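Local coordinates for protein L-amino acid deaminase (Proteus vulgaris, PDB 5I39) that binds FAD and, as a membrane-bound flavoprotein of the oxidoreductase class, probably deaminates L-amino acids oxidatively, at residues D130-I138 against I149-E157; A351-K362 against P400-F408. All coordinates share one frame; numbering follows the deposited sequence. Where two conformers were deposited one is given.

Interaction 1: residues D130-I138 against I149-E157; sequences DLVNVRKWI and IPFKTRIIE
Arg154 NH2 is gripped by two carboxylates outside this contact, those of Glu160 and Glu179, while the CA of Arg154 receives Ile138 CD1 from the helix at 4.2 Å. The arginine side chain leaves the strand on the side away from the helix, and the interface is mainly apolar. Ile155 gives the largest share from 149-157. Its CD1 meets Ile138 CD1 at 3.9 Å and Val134 CG2 at 4.1 Å, with Leu131 CD1 more distant, and its CG1 rests 3.9 Å from Arg135 CG. Leu131, Val134, Arg135 and Ile138 form one side of the helix; the axis of 130-138 runs at 141° to that of strand 153-156, 9.0 Å away at closest approach. This is helix-on-sheet packing: the strand pairs antiparallel with strand 175-178 in the large mixed sheet. With chi1 at -61°, which sets CG2 opposite the backbone N, Ile138 CG2 lies 3.5 Å from Thr153 O, and the CG2 of Thr153 fits beside CG1 and CD1 of the isoleucine. Farther along, Trp137 CZ3 comes in at the edge of the Phe151 ring, 3.8 Å from its CZ, the ring planes inclined by 64°. Trp137 NE1 turns elsewhere, donating to Met88 O.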
loop_
_atom_site.group_PDB
_atom_site.type_symbol
_atom_site.label_atom_id
_atom_site.label_comp_id
_atom_site.label_asym_id
_atom_site.label_seq_id
_atom_site.Cartn_x
_atom_site.Cartn_y
_atom_site.Cartn_z
ATOM N N ASP A 130 21.413 -6.294 15.165
ATOM C CA ASP A 130 20.547 -5.653 14.175
ATOM C C ASP A 130 21.360 -4.749 13.247
ATOM O O ASP A 130 21.133 -4.741 12.039
ATOM C CB ASP A 130 19.443 -4.854 14.877
ATOM C CG ASP A 130 18.302 -4.456 13.949
ATOM O OD1 ASP A 130 18.004 -5.171 12.970
ATOM O OD2 ASP A 130 17.681 -3.407 14.218
ATOM N N LEU A 131 22.312 -4.012 13.816
ATOM C CA LEU A 131 23.212 -3.159 13.039
ATOM C C LEU A 131 24.073 -3.971 12.065
ATOM O O LEU A 131 24.244 -3.571 10.912
ATOM C CB LEU A 131 24.087 -2.307 13.965
ATOM C CG LEU A 131 25.138 -1.400 13.321
ATOM C CD1 LEU A 131 24.542 -0.457 12.289
ATOM C CD2 LEU A 131 25.844 -0.617 14.412
ATOM N N VAL A 132 24.601 -5.108 12.520
ATOM C CA VAL A 132 25.320 -6.029 11.626
ATOM C C VAL A 132 24.409 -6.436 10.465
ATOM O O VAL A 132 24.813 -6.399 9.303
ATOM C CB VAL A 132 25.836 -7.290 12.370
ATOM C CG1 VAL A 132 26.349 -8.344 11.395
ATOM C CG2 VAL A 132 26.940 -6.922 13.349
ATOM N N ASN A 133 23.179 -6.817 10.789
ATOM C CA ASN A 133 22.245 -7.296 9.778
ATOM C C ASN A 133 21.870 -6.232 8.755
ATOM O O ASN A 133 21.856 -6.514 7.557
ATOM C CB ASN A 133 20.996 -7.882 10.436
ATOM C CG ASN A 133 21.294 -9.141 11.229
ATOM O OD1 ASN A 133 22.333 -9.777 11.044
ATOM N ND2 ASN A 133 20.388 -9.501 12.125
ATOM N N VAL A 134 21.594 -5.012 9.208
ATOM C CA VAL A 134 21.249 -3.933 8.265
ATOM C C VAL A 134 22.458 -3.548 7.403
ATOM O O VAL A 134 22.311 -3.308 6.208
ATOM C CB VAL A 134 20.577 -2.695 8.924
ATOM C CG1 VAL A 134 19.274 -3.097 9.585
ATOM C CG2 VAL A 134 21.477 -1.979 9.915
ATOM N N ARG A 135 23.647 -3.504 8.000
ATOM C CA ARG A 135 24.854 -3.210 7.226
ATOM C C ARG A 135 25.089 -4.246 6.129
ATOM O O ARG A 135 25.380 -3.880 4.985
ATOM C CB ARG A 135 26.077 -3.077 8.128
ATOM C CG ARG A 135 26.195 -1.702 8.749
ATOM C CD ARG A 135 27.316 -1.630 9.760
ATOM N NE ARG A 135 27.791 -0.259 9.941
ATOM C CZ ARG A 135 28.364 0.219 11.046
ATOM N NH1 ARG A 135 28.519 -0.541 12.127
ATOM N NH2 ARG A 135 28.781 1.481 11.073
ATOM N N LYS A 136 24.918 -5.524 6.460
ATOM C CA LYS A 136 25.047 -6.581 5.457
ATOM C C LYS A 136 24.002 -6.418 4.350
ATOM O O LYS A 136 24.312 -6.578 3.172
ATOM C CB LYS A 136 24.926 -7.974 6.083
ATOM C CG LYS A 136 25.232 -9.096 5.099
ATOM C CD LYS A 136 25.040 -10.479 5.689
ATOM C CE LYS A 136 25.361 -11.543 4.652
ATOM N NZ LYS A 136 25.166 -12.922 5.170
ATOM N N TRP A 137 22.767 -6.119 4.744
ATOM C CA TRP A 137 21.675 -5.920 3.795
ATOM C C TRP A 137 22.000 -4.799 2.795
ATOM O O TRP A 137 21.837 -4.974 1.587
ATOM C CB TRP A 137 20.360 -5.653 4.547
ATOM C CG TRP A 137 19.185 -5.552 3.638
ATOM C CD1 TRP A 137 18.404 -6.575 3.190
ATOM C CD2 TRP A 137 18.680 -4.362 3.033
ATOM N NE1 TRP A 137 17.436 -6.094 2.342
ATOM C CE2 TRP A 137 17.583 -4.738 2.228
ATOM C CE3 TRP A 137 19.035 -3.010 3.105
ATOM C CZ2 TRP A 137 16.844 -3.809 1.491
ATOM C CZ3 TRP A 137 18.301 -2.086 2.370
ATOM C CH2 TRP A 137 17.221 -2.494 1.571
ATOM N N ILE A 138 22.493 -3.670 3.298
ATOM C CA ILE A 138 22.854 -2.544 2.427
ATOM C C ILE A 138 24.045 -2.900 1.527
ATOM O O ILE A 138 24.019 -2.634 0.326
ATOM C CB ILE A 138 23.159 -1.259 3.225
ATOM C CG1 ILE A 138 21.930 -0.812 4.034
ATOM C CG2 ILE A 138 23.557 -0.131 2.276
ATOM C CD1 ILE A 138 22.199 0.288 5.041
ATOM N N ILE A 149 17.878 2.433 -11.473
ATOM C CA ILE A 149 17.356 3.425 -10.529
ATOM C C ILE A 149 18.336 3.460 -9.343
ATOM O O ILE A 149 18.549 2.420 -8.713
ATOM C CB ILE A 149 15.943 3.052 -10.034
ATOM C CG1 ILE A 149 14.942 3.072 -11.195
ATOM C CG2 ILE A 149 15.472 4.004 -8.937
ATOM C CD1 ILE A 149 13.709 2.235 -10.941
ATOM N N PRO A 150 18.947 4.627 -9.041
ATOM C CA PRO A 150 19.944 4.651 -7.969
ATOM C C PRO A 150 19.403 4.254 -6.594
ATOM O O PRO A 150 18.293 4.639 -6.234
ATOM C CB PRO A 150 20.418 6.107 -7.976
ATOM C CG PRO A 150 20.257 6.529 -9.396
ATOM C CD PRO A 150 18.974 5.880 -9.823
ATOM N N PHE A 151 20.199 3.491 -5.856
ATOM C CA PHE A 151 19.906 3.064 -4.493
ATOM C C PHE A 151 20.401 4.161 -3.562
ATOM O O PHE A 151 21.513 4.661 -3.737
ATOM C CB PHE A 151 20.657 1.749 -4.266
ATOM C CG PHE A 151 20.395 1.060 -2.947
ATOM C CD1 PHE A 151 19.105 0.885 -2.446
ATOM C CD2 PHE A 151 21.458 0.489 -2.246
ATOM C CE1 PHE A 151 18.893 0.203 -1.255
ATOM C CE2 PHE A 151 21.247 -0.196 -1.060
ATOM C CZ PHE A 151 19.964 -0.341 -0.566
ATOM N N LYS A 152 19.577 4.544 -2.583
ATOM C CA LYS A 152 19.861 5.716 -1.734
ATOM C C LYS A 152 19.768 5.443 -0.232
ATOM O O LYS A 152 19.520 6.351 0.559
ATOM C CB LYS A 152 18.959 6.889 -2.150
ATOM C CG LYS A 152 19.180 7.307 -3.601
ATOM C CD LYS A 152 18.956 8.785 -3.867
ATOM C CE LYS A 152 19.558 9.204 -5.208
ATOM N NZ LYS A 152 20.870 9.897 -5.079
ATOM N N THR A 153 20.045 4.205 0.159
ATOM C CA THR A 153 20.002 3.795 1.557
ATOM C C THR A 153 21.417 3.604 2.079
ATOM O O THR A 153 22.240 2.952 1.434
ATOM C CB THR A 153 19.193 2.510 1.701
ATOM O OG1 THR A 153 17.886 2.764 1.186
ATOM C CG2 THR A 153 19.082 2.080 3.150
ATOM N N ARG A 154 21.689 4.161 3.254
ATOM C CA ARG A 154 23.038 4.160 3.804
ATOM C C ARG A 154 23.011 4.436 5.297
ATOM O O ARG A 154 22.044 4.995 5.826
ATOM C CB ARG A 154 23.902 5.195 3.078
ATOM C CG ARG A 154 23.367 6.615 3.135
ATOM C CD ARG A 154 24.102 7.542 2.179
ATOM N NE ARG A 154 23.372 8.803 2.092
ATOM C CZ ARG A 154 23.449 9.803 2.971
ATOM N NH1 ARG A 154 24.301 9.767 3.994
ATOM N NH2 ARG A 154 22.683 10.876 2.800
ATOM N N ILE A 155 24.088 4.042 5.968
ATOM C CA ILE A 155 24.228 4.235 7.409
ATOM C C ILE A 155 24.740 5.649 7.684
ATOM O O ILE A 155 25.711 6.089 7.060
ATOM C CB ILE A 155 25.202 3.195 8.012
ATOM C CG1 ILE A 155 24.689 1.759 7.793
ATOM C CG2 ILE A 155 25.467 3.455 9.495
ATOM C CD1 ILE A 155 23.433 1.381 8.551
ATOM N N ILE A 156 24.100 6.338 8.628
ATOM C CA ILE A 156 24.504 7.691 9.010
ATOM C C ILE A 156 24.790 7.831 10.501
ATOM O O ILE A 156 24.252 7.102 11.338
ATOM C CB ILE A 156 23.475 8.757 8.558
ATOM C CG1 ILE A 156 22.115 8.573 9.249
ATOM C CG2 ILE A 156 23.354 8.736 7.040
ATOM C CD1 ILE A 156 21.158 9.723 9.011
ATOM N N GLU A 157 25.666 8.792 10.781
ATOM C CA GLU A 157 26.101 9.157 12.132
ATOM C C GLU A 157 26.350 10.659 12.146
ATOM O O GLU A 157 26.366 11.298 11.098
ATOM C CB GLU A 157 27.420 8.471 12.487
ATOM C CG GLU A 157 27.413 6.951 12.509
ATOM C CD GLU A 157 28.819 6.382 12.540
ATOM O OE1 GLU A 157 29.598 6.669 11.604
ATOM O OE2 GLU A 157 29.153 5.653 13.492
#

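Interaction 2: residues A351-K362 against P400-F408; sequences APDENPIISEVK and PKPFSLYRF. With EDO (1,2-ethanediol), chain H.
Asp353 and Arg407 form a side-on salt bridge that clasps the C-terminal tail to the loop before strand 357-360, an outermost strand of the Rossmann-type sheet. Arg407 NH2 donates to Asp353 OD1 on its syn lone pair (2.8 Å) and NE donates to OD2 (2.8 Å), with carboxylate and guanidinium planes only 17° apart. Asn355 N approaches OD1 from above the carboxylate plane, at 3.1 Å, and closes an Asx turn; OD2 accepts a hydrogen bond from a water. That water donates to Pro402 O as well and accepts from Asn355 ND2, bridging both segments. The guanidinium is used further: NH1 donates to Ser404 O within the tail, and weak bonds run to the carbonyls of Asn355 and Pro356. Phe408 CZ covers one guanidinium face.

Along the strand, Ile357 and Ser359 bond through their backbones to strand 367-371, whereas Ile358 N turns to the tail and meets Phe403 O at 2.9 Å. A second water donates to both Ile358 O and Pro400 O. The CD1 of Ile358 lies over one face of the Phe403 ring. Ser359 OG, trans to the backbone N (chi1 -170°), is satisfied both ways, accepting from Leu405 N (2.9 Å) and donating to Glu360 O (2.8 Å). Ser404 OG accepts from Tyr406 N in an ST turn. Tyr406 OH accepts from Lys362 N at 2.8 Å and is also hydrogen-bonded to Glu363 OE1. The lysine chain, kinked at its third torsion (66°), folds back over this ring: NZ makes a cation-pi contact, and on the same face CE stands over the ring centre in a CH-pi contact, 3.7 Å from the Tyr406 centroid, while Leu405 CB lies against the opposite face.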
loop_
_atom_site.group_PDB
_atom_site.type_symbol
_atom_site.label_atom_id
_atom_site.label_comp_id
_atom_site.label_asym_id
_atom_site.label_seq_id
_atom_site.Cartn_x
_atom_site.Cartn_y
_atom_site.Cartn_z
ATOM N N ALA A 351 0.445 -13.598 3.244
ATOM C CA ALA A 351 0.814 -14.952 2.817
ATOM C C ALA A 351 1.834 -15.567 3.792
ATOM O O ALA A 351 2.504 -14.831 4.514
ATOM C CB ALA A 351 1.377 -14.922 1.407
ATOM N N PRO A 352 1.968 -16.911 3.806
ATOM C CA PRO A 352 2.897 -17.581 4.737
ATOM C C PRO A 352 4.350 -17.088 4.725
ATOM O O PRO A 352 5.006 -17.104 5.769
ATOM C CB PRO A 352 2.840 -19.043 4.293
ATOM C CG PRO A 352 1.480 -19.205 3.722
ATOM C CD PRO A 352 1.111 -17.887 3.106
ATOM N N ASP A 353 4.835 -16.655 3.562
ATOM C CA ASP A 353 6.208 -16.147 3.422
ATOM C C ASP A 353 6.303 -14.609 3.416
ATOM O O ASP A 353 7.366 -14.066 3.126
ATOM C CB ASP A 353 6.881 -16.751 2.180
ATOM C CG ASP A 353 6.213 -16.350 0.879
ATOM O OD1 ASP A 353 5.288 -15.505 0.881
ATOM O OD2 ASP A 353 6.612 -16.890 -0.171
ATOM N N GLU A 354 5.175 -13.945 3.708
ATOM C CA GLU A 354 5.078 -12.478 3.830
ATOM C C GLU A 354 5.278 -11.717 2.514
ATOM O O GLU A 354 5.457 -10.498 2.517
ATOM C CB GLU A 354 6.022 -11.952 4.926
ATOM C CG GLU A 354 5.773 -12.592 6.287
ATOM C CD GLU A 354 6.750 -12.160 7.368
ATOM O OE1 GLU A 354 7.728 -11.441 7.067
ATOM O OE2 GLU A 354 6.536 -12.555 8.533
ATOM N N ASN A 355 5.210 -12.420 1.385
ATOM C CA ASN A 355 5.332 -11.787 0.071
ATOM C C ASN A 355 3.978 -11.797 -0.643
ATOM O O ASN A 355 3.104 -12.587 -0.294
ATOM C CB ASN A 355 6.405 -12.485 -0.761
ATOM C CG ASN A 355 7.785 -12.358 -0.145
ATOM O OD1 ASN A 355 8.083 -11.379 0.545
ATOM N ND2 ASN A 355 8.632 -13.349 -0.383
ATOM N N PRO A 356 3.791 -10.914 -1.646
ATOM C CA PRO A 356 2.491 -10.812 -2.310
ATOM C C PRO A 356 2.058 -12.057 -3.078
ATOM O O PRO A 356 2.879 -12.929 -3.382
ATOM C CB PRO A 356 2.694 -9.648 -3.293
ATOM C CG PRO A 356 3.796 -8.839 -2.708
ATOM C CD PRO A 356 4.717 -9.871 -2.127
ATOM N N ILE A 357 0.761 -12.122 -3.365
ATOM C CA ILE A 357 0.222 -13.086 -4.323
ATOM C C ILE A 357 -0.242 -12.287 -5.536
ATOM O O ILE A 357 -1.246 -11.573 -5.482
ATOM C CB ILE A 357 -0.894 -13.969 -3.732
ATOM C CG1 ILE A 357 -0.327 -14.788 -2.561
ATOM C CG2 ILE A 357 -1.447 -14.901 -4.804
ATOM C CD1 ILE A 357 -1.354 -15.566 -1.758
ATOM N N ILE A 358 0.539 -12.395 -6.608
ATOM C CA ILE A 358 0.291 -11.707 -7.871
ATOM C C ILE A 358 0.451 -12.817 -8.892
ATOM O O ILE A 358 1.574 -13.202 -9.210
ATOM C CB ILE A 358 1.309 -10.579 -8.141
ATOM C CG1 ILE A 358 1.345 -9.572 -6.983
ATOM C CG2 ILE A 358 0.963 -9.868 -9.446
ATOM C CD1 ILE A 358 2.618 -8.750 -6.936
ATOM N N SER A 359 -0.658 -13.369 -9.373
ATOM C CA SER A 359 -0.602 -14.696 -9.976
ATOM C C SER A 359 -1.731 -15.000 -10.932
ATOM O O SER A 359 -2.853 -14.534 -10.757
ATOM C CB SER A 359 -0.630 -15.741 -8.855
ATOM O OG SER A 359 -0.356 -17.048 -9.333
ATOM N N GLU A 360 -1.421 -15.836 -11.923
ATOM C CA GLU A 360 -2.442 -16.544 -12.673
ATOM C C GLU A 360 -3.081 -17.599 -11.779
ATOM O O GLU A 360 -2.530 -17.993 -10.747
ATOM C CB GLU A 360 -1.843 -17.232 -13.897
ATOM C CG GLU A 360 -1.232 -16.286 -14.912
ATOM C CD GLU A 360 -0.738 -17.008 -16.151
ATOM O OE1 GLU A 360 -1.574 -17.602 -16.864
ATOM O OE2 GLU A 360 0.480 -16.982 -16.415
ATOM N N VAL A 361 -4.249 -18.058 -12.211
ATOM C CA VAL A 361 -5.000 -19.102 -11.528
ATOM C C VAL A 361 -5.265 -20.165 -12.585
ATOM O O VAL A 361 -6.076 -19.958 -13.488
ATOM C CB VAL A 361 -6.311 -18.551 -10.925
ATOM C CG1 VAL A 361 -7.116 -19.654 -10.246
ATOM C CG2 VAL A 361 -6.006 -17.442 -9.926
ATOM N N LYS A 362 -4.572 -21.296 -12.480
ATOM C CA LYS A 362 -4.661 -22.358 -13.496
ATOM C C LYS A 362 -6.085 -22.904 -13.676
ATOM O O LYS A 362 -6.465 -23.295 -14.774
ATOM C CB LYS A 362 -3.659 -23.493 -13.216
ATOM C CG LYS A 362 -3.898 -24.310 -11.951
ATOM C CD LYS A 362 -2.842 -25.394 -11.749
ATOM C CE LYS A 362 -1.452 -24.828 -11.486
ATOM N NZ LYS A 362 -0.486 -25.862 -11.022
ATOM N N PRO A 400 7.847 -13.320 -11.889
ATOM C CA PRO A 400 6.592 -13.597 -11.183
ATOM C C PRO A 400 6.621 -14.816 -10.255
ATOM O O PRO A 400 5.686 -14.994 -9.474
ATOM C CB PRO A 400 5.604 -13.829 -12.326
ATOM C CG PRO A 400 6.429 -14.416 -13.412
ATOM C CD PRO A 400 7.820 -13.862 -13.262
ATOM N N LYS A 401 7.666 -15.642 -10.329
ATOM C CA LYS A 401 7.728 -16.882 -9.542
ATOM C C LYS A 401 7.566 -16.675 -8.027
ATOM O O LYS A 401 6.797 -17.399 -7.397
ATOM C CB LYS A 401 9.001 -17.673 -9.876
ATOM C CG LYS A 401 8.950 -18.300 -11.259
ATOM C CD LYS A 401 10.208 -19.092 -11.576
ATOM C CE LYS A 401 10.128 -19.739 -12.950
ATOM N NZ LYS A 401 9.220 -20.920 -12.981
ATOM N N PRO A 402 8.241 -15.661 -7.440
ATOM C CA PRO A 402 8.064 -15.449 -5.995
ATOM C C PRO A 402 6.675 -14.955 -5.566
ATOM O O PRO A 402 6.393 -14.920 -4.372
ATOM C CB PRO A 402 9.124 -14.389 -5.657
ATOM C CG PRO A 402 10.097 -14.431 -6.778
ATOM C CD PRO A 402 9.285 -14.775 -7.984
ATOM N N PHE A 403 5.832 -14.567 -6.524
ATOM C CA PHE A 403 4.476 -14.090 -6.239
ATOM C C PHE A 403 3.393 -15.087 -6.650
ATOM O O PHE A 403 2.206 -14.808 -6.498
ATOM C CB PHE A 403 4.235 -12.753 -6.942
ATOM C CG PHE A 403 5.383 -11.793 -6.819
ATOM C CD1 PHE A 403 5.870 -11.434 -5.571
ATOM C CD2 PHE A 403 5.981 -11.248 -7.951
ATOM C CE1 PHE A 403 6.931 -10.552 -5.453
ATOM C CE2 PHE A 403 7.041 -10.365 -7.839
ATOM C CZ PHE A 403 7.518 -10.014 -6.589
ATOM N N SER A 404 3.801 -16.262 -7.120
ATOM C CA SER A 404 2.862 -17.262 -7.605
ATOM C C SER A 404 2.001 -17.825 -6.482
ATOM O O SER A 404 2.471 -18.036 -5.363
ATOM C CB SER A 404 3.617 -18.412 -8.274
ATOM O OG SER A 404 2.737 -19.462 -8.642
ATOM N N LEU A 405 0.753 -18.123 -6.828
ATOM C CA LEU A 405 -0.182 -18.790 -5.934
ATOM C C LEU A 405 0.260 -20.221 -5.605
ATOM O O LEU A 405 -0.135 -20.771 -4.577
ATOM C CB LEU A 405 -1.567 -18.805 -6.589
ATOM C CG LEU A 405 -2.735 -19.468 -5.863
ATOM C CD1 LEU A 405 -2.968 -18.832 -4.504
ATOM C CD2 LEU A 405 -3.984 -19.370 -6.724
ATOM N N TYR A 406 1.087 -20.810 -6.470
ATOM C CA TYR A 406 1.457 -22.232 -6.388
ATOM C C TYR A 406 2.854 -22.480 -5.822
ATOM O O TYR A 406 3.415 -23.562 -5.997
ATOM C CB TYR A 406 1.300 -22.859 -7.778
ATOM C CG TYR A 406 -0.070 -22.567 -8.332
ATOM C CD1 TYR A 406 -1.181 -23.285 -7.891
ATOM C CD2 TYR A 406 -0.274 -21.528 -9.240
ATOM C CE1 TYR A 406 -2.451 -22.998 -8.362
ATOM C CE2 TYR A 406 -1.541 -21.235 -9.717
ATOM C CZ TYR A 406 -2.625 -21.972 -9.275
ATOM O OH TYR A 406 -3.880 -21.681 -9.750
ATOM N N ARG A 407 3.394 -21.490 -5.111
ATOM C CA ARG A 407 4.733 -21.580 -4.520
ATOM C C ARG A 407 4.777 -22.235 -3.136
ATOM O O ARG A 407 5.860 -22.521 -2.634
ATOM C CB ARG A 407 5.354 -20.183 -4.425
ATOM C CG ARG A 407 4.785 -19.272 -3.340
ATOM C CD ARG A 407 5.378 -17.889 -3.493
ATOM N NE ARG A 407 5.002 -16.940 -2.444
ATOM C CZ ARG A 407 4.053 -16.003 -2.535
ATOM N NH1 ARG A 407 3.288 -15.890 -3.616
ATOM N NH2 ARG A 407 3.850 -15.171 -1.515
ATOM N N PHE A 408 3.615 -22.447 -2.521
ATOM C CA PHE A 408 3.536 -22.861 -1.115
ATOM C C PHE A 408 3.571 -24.381 -0.963
ATOM O O PHE A 408 3.296 -25.132 -1.900
ATOM C CB PHE A 408 2.274 -22.280 -0.469
ATOM C CG PHE A 408 2.125 -20.793 -0.668
ATOM C CD1 PHE A 408 2.881 -19.900 0.082
ATOM C CD2 PHE A 408 1.241 -20.284 -1.617
ATOM C CE1 PHE A 408 2.756 -18.529 -0.107
ATOM C CE2 PHE A 408 1.106 -18.915 -1.806
ATOM C CZ PHE A 408 1.863 -18.036 -1.047
ATOM O OXT PHE A 408 3.886 -24.894 0.110
HETATM C C1 EDO H . 4.236 -7.679 4.965
HETATM O O1 EDO H . 5.512 -8.193 4.572
HETATM C C2 EDO H . 4.133 -7.543 6.474
HETATM O O2 EDO H . 4.184 -8.836 7.097
HETATM O O HOH W 1 7.995 -15.512 -2.216
HETATM O O HOH W 2 2.990 -15.297 -10.250
#

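Interaction 1 closes before interaction 2 opens along the chain; their centres are 28 Å apart, and their nearest atoms about 11 Å. They belong to different sheets: 130-138 with 149-157 packs a helix on the large mixed sheet, whereas 351-362 with 400-408 fastens the chain's C-terminus along the Rossmann-type sheet, at its outer strand 357-360. Helix 90-103 is a common neighbour, its Phe93 touching Trp137 and its Thr92 touching Asn355 and Pro356. Interaction 2 is nearer the flavin site: the Pro356 side chain is about 8 Å from the bound FAD and about 4 Å from that of FAD-binding Thr373, against about 11 Å, side chain to side chain, from Trp137 to Thr378 and from Thr153 to Gln82.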